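Local structure of DNA primase (Aquifex aeolicus, 2AU3) at residues E128-R133 against R187-P192; E353-T358 against T367-Y372. The protein probably synthesises the short RNA primers from which DNA polymerase extends new strands during DNA replication, as a zinc-binding DnaG-family primase. All blocks are in the same frame, centred on the assembly; numbering follows the deposited sequence.

In the fold
From the N terminus the chain first passes through the zinc-binding domain, then enters the catalytic core, where helix 124-132 supplies the first half of contact 1. Fifty-three residues follow, with more helix than strand, before strand 188-194 closes the loop and sets the helix against an antiparallel sheet. The chain next builds the Toprim fold with its mixed sheet and reaches the C-terminal helical region. Contact 2 closes a much shorter loop there, pairing helix 351-358 with helix 363-374. The two contacts follow in series, neither nested nor crossing; the centres of contact 1 and contact 2 lie about 41 Å apart, and the nearest atoms of contact 1 and contact 2 about 28 Å.

Contact 1. Residues E128-R133 against R187-P192; sequences EYVKSR and RRVVIP
The last turn of helix 124-132 approaches strand 188-194 with Val-130 and Val-189 nearest, their CA atoms 8.0 Å apart, and only side chains bridge the separation. CG2 of Val-130 lies 3.9 Å from CG1 of Val-189 and 4.1 Å from its CG2, so one methyl is set against both branches of the strand valine. On Val-130 this methyl stands beside the backbone N, while CG1 takes the position anti to it (chi1 167°). Tyr-129 adds a looser touch, its CD2 being 4.3 Å from Val-189 CG2, and CG of Arg-133 covers one face of the same ring, offset toward the rim. The arrangement is helix-on-sheet packing in the N-terminal part of the primase catalytic core: strand 188-194 is an inner strand of an antiparallel sheet, hydrogen-bonded to 146-147 and 200-207, and Ile-208 joins the apolar cluster by touching both Tyr-129 and Val-189. At the end of the helix, Tyr-129 O takes two bonds, from Arg-133 N and from Ser-132 OG; the hydroxyl is 2.7 Å from that oxygen and lies in the carbonyl plane on a lone pair.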
loop_
_atom_site.group_PDB
_atom_site.type_symbol
_atom_site.label_atom_id
_atom_site.label_comp_id
_atom_site.label_asym_id
_atom_site.label_seq_id
_atom_site.Cartn_x
_atom_site.Cartn_y
_atom_site.Cartn_z
ATOM N N GLU A 128 -14.657 5.445 14.965
ATOM C CA GLU A 128 -15.021 4.277 15.775
ATOM C C GLU A 128 -15.189 3.049 14.909
ATOM O O GLU A 128 -14.790 1.944 15.311
ATOM C CB GLU A 128 -16.280 4.523 16.622
ATOM C CG GLU A 128 -16.138 5.659 17.623
ATOM C CD GLU A 128 -17.259 5.700 18.668
ATOM O OE1 GLU A 128 -18.240 4.917 18.561
ATOM O OE2 GLU A 128 -17.144 6.507 19.614
ATOM N N TYR A 129 -15.740 3.217 13.709
ATOM C CA TYR A 129 -15.876 2.067 12.823
ATOM C C TYR A 129 -14.520 1.441 12.603
ATOM O O TYR A 129 -14.320 0.283 12.936
ATOM C CB TYR A 129 -16.518 2.422 11.476
ATOM C CG TYR A 129 -16.472 1.278 10.471
ATOM C CD1 TYR A 129 -17.464 0.283 10.456
ATOM C CD2 TYR A 129 -15.433 1.179 9.550
ATOM C CE1 TYR A 129 -17.415 -0.774 9.545
ATOM C CE2 TYR A 129 -15.378 0.134 8.630
ATOM C CZ TYR A 129 -16.377 -0.839 8.633
ATOM O OH TYR A 129 -16.300 -1.884 7.725
ATOM N N VAL A 130 -13.584 2.224 12.064
ATOM C CA VAL A 130 -12.243 1.730 11.723
ATOM C C VAL A 130 -11.638 1.008 12.910
ATOM O O VAL A 130 -11.101 -0.087 12.774
ATOM C CB VAL A 130 -11.310 2.888 11.322
ATOM C CG1 VAL A 130 -9.824 2.419 11.285
ATOM C CG2 VAL A 130 -11.736 3.460 9.976
ATOM N N LYS A 131 -11.759 1.633 14.077
ATOM C CA LYS A 131 -11.215 1.090 15.319
ATOM C C LYS A 131 -11.897 -0.212 15.664
ATOM O O LYS A 131 -11.236 -1.190 16.016
ATOM C CB LYS A 131 -11.401 2.088 16.465
ATOM C CG LYS A 131 -10.154 2.316 17.303
ATOM C CD LYS A 131 -10.402 1.953 18.763
ATOM C CE LYS A 131 -9.132 2.150 19.610
ATOM N NZ LYS A 131 -8.813 3.600 19.863
ATOM N N SER A 132 -13.221 -0.236 15.516
ATOM C CA SER A 132 -14.013 -1.416 15.854
ATOM C C SER A 132 -13.618 -2.627 15.015
ATOM O O SER A 132 -13.776 -3.766 15.454
ATOM C CB SER A 132 -15.518 -1.127 15.698
ATOM O OG SER A 132 -15.941 -1.307 14.352
ATOM N N ARG A 133 -13.072 -2.372 13.830
ATOM C CA ARG A 133 -12.617 -3.433 12.926
ATOM C C ARG A 133 -11.200 -3.957 13.231
ATOM O O ARG A 133 -10.653 -4.747 12.461
ATOM C CB ARG A 133 -12.687 -2.944 11.472
ATOM C CG ARG A 133 -14.119 -2.605 11.005
ATOM C CD ARG A 133 -14.859 -3.768 10.346
ATOM N NE ARG A 133 -14.229 -4.160 9.078
ATOM C CZ ARG A 133 -13.962 -5.418 8.718
ATOM N NH1 ARG A 133 -14.271 -6.438 9.531
ATOM N NH2 ARG A 133 -13.393 -5.661 7.535
ATOM N N ARG A 187 -18.933 9.230 1.481
ATOM C CA ARG A 187 -19.471 8.429 2.577
ATOM C C ARG A 187 -18.658 7.175 2.884
ATOM O O ARG A 187 -19.063 6.374 3.689
ATOM C CB ARG A 187 -20.949 8.076 2.296
ATOM C CG ARG A 187 -21.839 7.966 3.524
ATOM C CD ARG A 187 -22.003 9.257 4.337
ATOM N NE ARG A 187 -22.624 10.333 3.564
ATOM C CZ ARG A 187 -22.234 11.597 3.599
ATOM N NH1 ARG A 187 -21.220 11.965 4.371
ATOM N NH2 ARG A 187 -22.849 12.498 2.851
ATOM N N ARG A 188 -17.504 7.007 2.246
ATOM C CA ARG A 188 -16.684 5.817 2.458
ATOM C C ARG A 188 -15.486 6.116 3.331
ATOM O O ARG A 188 -14.996 7.244 3.359
ATOM C CB ARG A 188 -16.178 5.242 1.131
ATOM C CG ARG A 188 -17.273 4.765 0.201
ATOM C CD ARG A 188 -16.776 4.206 -1.131
ATOM N NE ARG A 188 -17.953 3.758 -1.876
ATOM C CZ ARG A 188 -18.314 2.500 -2.031
ATOM N NH1 ARG A 188 -17.535 1.516 -1.572
ATOM N NH2 ARG A 188 -19.449 2.225 -2.659
ATOM N N VAL A 189 -15.000 5.092 4.025
ATOM C CA VAL A 189 -13.695 5.165 4.671
ATOM C C VAL A 189 -12.703 5.023 3.526
ATOM O O VAL A 189 -12.851 4.152 2.695
ATOM C CB VAL A 189 -13.527 4.056 5.743
ATOM C CG1 VAL A 189 -12.003 3.813 6.109
ATOM C CG2 VAL A 189 -14.361 4.436 7.019
ATOM N N VAL A 190 -11.750 5.946 3.450
ATOM C CA VAL A 190 -10.875 6.052 2.331
ATOM C C VAL A 190 -9.535 5.457 2.712
ATOM O O VAL A 190 -9.002 5.740 3.786
ATOM C CB VAL A 190 -10.696 7.521 1.902
ATOM C CG1 VAL A 190 -9.619 7.626 0.867
ATOM C CG2 VAL A 190 -12.035 8.112 1.347
ATOM N N ILE A 191 -9.003 4.625 1.825
ATOM C CA ILE A 191 -7.681 4.039 2.010
ATOM C C ILE A 191 -6.814 4.490 0.843
ATOM O O ILE A 191 -6.988 4.030 -0.293
ATOM C CB ILE A 191 -7.770 2.476 2.063
ATOM C CG1 ILE A 191 -8.831 2.015 3.075
ATOM C CG2 ILE A 191 -6.425 1.864 2.408
ATOM C CD1 ILE A 191 -10.169 1.580 2.415
ATOM N N PRO A 192 -5.922 5.440 1.101
ATOM C CA PRO A 192 -5.060 5.964 0.050
ATOM C C PRO A 192 -4.194 4.871 -0.537
ATOM O O PRO A 192 -3.696 4.016 0.196
ATOM C CB PRO A 192 -4.191 6.976 0.795
ATOM C CG PRO A 192 -5.117 7.447 1.899
ATOM C CD PRO A 192 -5.696 6.134 2.379
#

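Contact 2. Residues E353-T358 against T367-Y372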
loop_
_atom_site.group_PDB
_atom_site.type_symbol
_atom_site.label_atom_id
_atom_site.label_comp_id
_atom_site.label_asym_id
_atom_site.label_seq_id
_atom_site.Cartn_x
_atom_site.Cartn_y
_atom_site.Cartn_z
ATOM N N GLU A 353 8.522 -28.582 -1.804
ATOM C CA GLU A 353 8.933 -29.426 -0.708
ATOM C C GLU A 353 7.697 -30.010 -0.040
ATOM O O GLU A 353 7.656 -31.206 0.258
ATOM C CB GLU A 353 9.800 -28.618 0.241
ATOM C CG GLU A 353 9.980 -29.169 1.640
ATOM C CD GLU A 353 10.866 -28.246 2.464
ATOM O OE1 GLU A 353 11.750 -27.586 1.854
ATOM O OE2 GLU A 353 10.652 -28.134 3.700
ATOM N N THR A 354 6.650 -29.193 0.107
ATOM C CA THR A 354 5.369 -29.666 0.638
ATOM C C THR A 354 4.623 -30.658 -0.294
ATOM O O THR A 354 4.076 -31.663 0.172
ATOM C CB THR A 354 4.469 -28.465 1.040
ATOM O OG1 THR A 354 5.192 -27.621 1.938
ATOM C CG2 THR A 354 3.276 -28.923 1.880
ATOM N N LEU A 355 4.600 -30.390 -1.599
ATOM C CA LEU A 355 4.082 -31.387 -2.551
ATOM C C LEU A 355 4.831 -32.717 -2.452
ATOM O O LEU A 355 4.216 -33.766 -2.351
ATOM C CB LEU A 355 4.147 -30.880 -3.992
ATOM C CG LEU A 355 2.987 -29.936 -4.309
ATOM C CD1 LEU A 355 3.331 -29.103 -5.531
ATOM C CD2 LEU A 355 1.675 -30.710 -4.531
ATOM N N ILE A 356 6.154 -32.659 -2.472
ATOM C CA ILE A 356 6.979 -33.863 -2.339
ATOM C C ILE A 356 6.661 -34.607 -1.039
ATOM O O ILE A 356 6.557 -35.832 -1.039
ATOM C CB ILE A 356 8.495 -33.522 -2.464
ATOM C CG1 ILE A 356 8.820 -33.124 -3.907
ATOM C CG2 ILE A 356 9.368 -34.693 -2.028
ATOM C CD1 ILE A 356 10.122 -32.323 -4.096
ATOM N N LYS A 357 6.484 -33.868 0.050
ATOM C CA LYS A 357 6.169 -34.455 1.357
ATOM C C LYS A 357 4.788 -35.130 1.408
ATOM O O LYS A 357 4.626 -36.195 2.046
ATOM C CB LYS A 357 6.274 -33.390 2.445
ATOM C CG LYS A 357 6.391 -33.935 3.872
ATOM C CD LYS A 357 6.208 -32.825 4.920
ATOM C CE LYS A 357 5.655 -33.381 6.231
ATOM N NZ LYS A 357 6.652 -33.368 7.367
ATOM N N THR A 358 3.803 -34.522 0.736
ATOM C CA THR A 358 2.407 -34.957 0.840
ATOM C C THR A 358 1.826 -35.715 -0.374
ATOM O O THR A 358 0.681 -36.160 -0.334
ATOM C CB THR A 358 1.486 -33.769 1.208
ATOM O OG1 THR A 358 1.634 -32.716 0.243
ATOM C CG2 THR A 358 1.917 -33.127 2.522
ATOM N N THR A 367 0.568 -35.440 -8.270
ATOM C CA THR A 367 1.485 -35.422 -9.403
ATOM C C THR A 367 1.018 -34.358 -10.384
ATOM O O THR A 367 1.831 -33.623 -10.940
ATOM C CB THR A 367 1.530 -36.789 -10.095
ATOM O OG1 THR A 367 2.212 -37.730 -9.258
ATOM C CG2 THR A 367 2.400 -36.726 -11.371
ATOM N N ARG A 368 -0.302 -34.280 -10.582
ATOM C CA ARG A 368 -0.896 -33.296 -11.483
ATOM C C ARG A 368 -0.479 -31.887 -11.087
ATOM O O ARG A 368 -0.052 -31.093 -11.932
ATOM C CB ARG A 368 -2.420 -33.395 -11.433
ATOM C CG ARG A 368 -3.055 -33.500 -12.791
ATOM C CD ARG A 368 -4.172 -32.481 -13.022
ATOM N NE ARG A 368 -5.472 -33.070 -12.726
ATOM C CZ ARG A 368 -6.640 -32.508 -12.990
ATOM N NH1 ARG A 368 -6.718 -31.304 -13.553
ATOM N NH2 ARG A 368 -7.737 -33.164 -12.678
ATOM N N GLU A 369 -0.603 -31.598 -9.786
ATOM C CA GLU A 369 -0.308 -30.273 -9.248
ATOM C C GLU A 369 1.169 -29.987 -9.388
ATOM O O GLU A 369 1.555 -28.959 -9.915
ATOM C CB GLU A 369 -0.694 -30.193 -7.768
ATOM C CG GLU A 369 -2.126 -29.750 -7.508
ATOM C CD GLU A 369 -2.283 -29.076 -6.144
ATOM O OE1 GLU A 369 -1.904 -29.706 -5.119
ATOM O OE2 GLU A 369 -2.789 -27.926 -6.101
ATOM N N PHE A 370 1.981 -30.927 -8.926
ATOM C CA PHE A 370 3.437 -30.811 -9.000
ATOM C C PHE A 370 3.928 -30.510 -10.418
ATOM O O PHE A 370 4.696 -29.555 -10.629
ATOM C CB PHE A 370 4.088 -32.084 -8.488
ATOM C CG PHE A 370 5.588 -31.999 -8.368
ATOM C CD1 PHE A 370 6.178 -31.484 -7.223
ATOM C CD2 PHE A 370 6.412 -32.475 -9.381
ATOM C CE1 PHE A 370 7.575 -31.425 -7.108
ATOM C CE2 PHE A 370 7.798 -32.410 -9.267
ATOM C CZ PHE A 370 8.370 -31.877 -8.140
ATOM N N ARG A 371 3.485 -31.307 -11.382
ATOM C CA ARG A 371 3.931 -31.117 -12.754
ATOM C C ARG A 371 3.386 -29.811 -13.322
ATOM O O ARG A 371 4.068 -29.143 -14.064
ATOM C CB ARG A 371 3.592 -32.328 -13.629
ATOM C CG ARG A 371 2.446 -32.135 -14.587
ATOM C CD ARG A 371 1.881 -33.450 -15.192
ATOM N NE ARG A 371 2.489 -33.756 -16.484
ATOM C CZ ARG A 371 1.948 -34.541 -17.410
ATOM N NH1 ARG A 371 0.774 -35.133 -17.199
ATOM N NH2 ARG A 371 2.597 -34.751 -18.549
ATOM N N TYR A 372 2.167 -29.440 -12.944
ATOM C CA TYR A 372 1.625 -28.127 -13.312
ATOM C C TYR A 372 2.465 -26.960 -12.741
ATOM O O TYR A 372 2.865 -26.073 -13.473
ATOM C CB TYR A 372 0.169 -28.034 -12.885
ATOM C CG TYR A 372 -0.457 -26.667 -12.993
ATOM C CD1 TYR A 372 -0.949 -26.194 -14.212
ATOM C CD2 TYR A 372 -0.605 -25.870 -11.872
ATOM C CE1 TYR A 372 -1.542 -24.943 -14.311
ATOM C CE2 TYR A 372 -1.209 -24.627 -11.954
ATOM C CZ TYR A 372 -1.660 -24.161 -13.173
ATOM O OH TYR A 372 -2.246 -22.926 -13.244
#
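Phe-370 turns the edge of its ring to Leu-355, whose CB lies near the ring plane, 3.9 Å from Phe-370 CD1. The ring is carried toward helix 351-358 by a first torsion that sets CG anti to the backbone N (chi1 -173°). Its next edge atom, CE1, meets the other branched residue: Ile-356 CG1 is 3.8 Å from it and Ile-356 CD1 4.0 Å, in an oblique approach. Leu-355 spreads its two methyls over the facing helix, CD1 lying 3.9 Å from Phe-370 CA. The other methyl, CD2, meets Glu-369, 3.8 Å from its OE1 and 4.0 Å from its CB, the two side chains crossing at about a right angle. The segments form an antiparallel helical hairpin in the DnaG helical domain, their axes 10.2 Å apart at an angle of 158°, with helix 380-394 packed against it: Phe-390 stacks on Phe-370 and also touches Ile-356. An alanine in place of Leu-355 would keep CB but would probably open a gap between the helices where the two methyls had covered Phe-370 CA and Glu-369 CB. Toward the hairpin turn, Thr-354 O receives both Thr-358 N and Thr-358 OG1, from opposite faces of its carbonyl plane; that hydroxyl is also hydrogen-bonded to Lys-366.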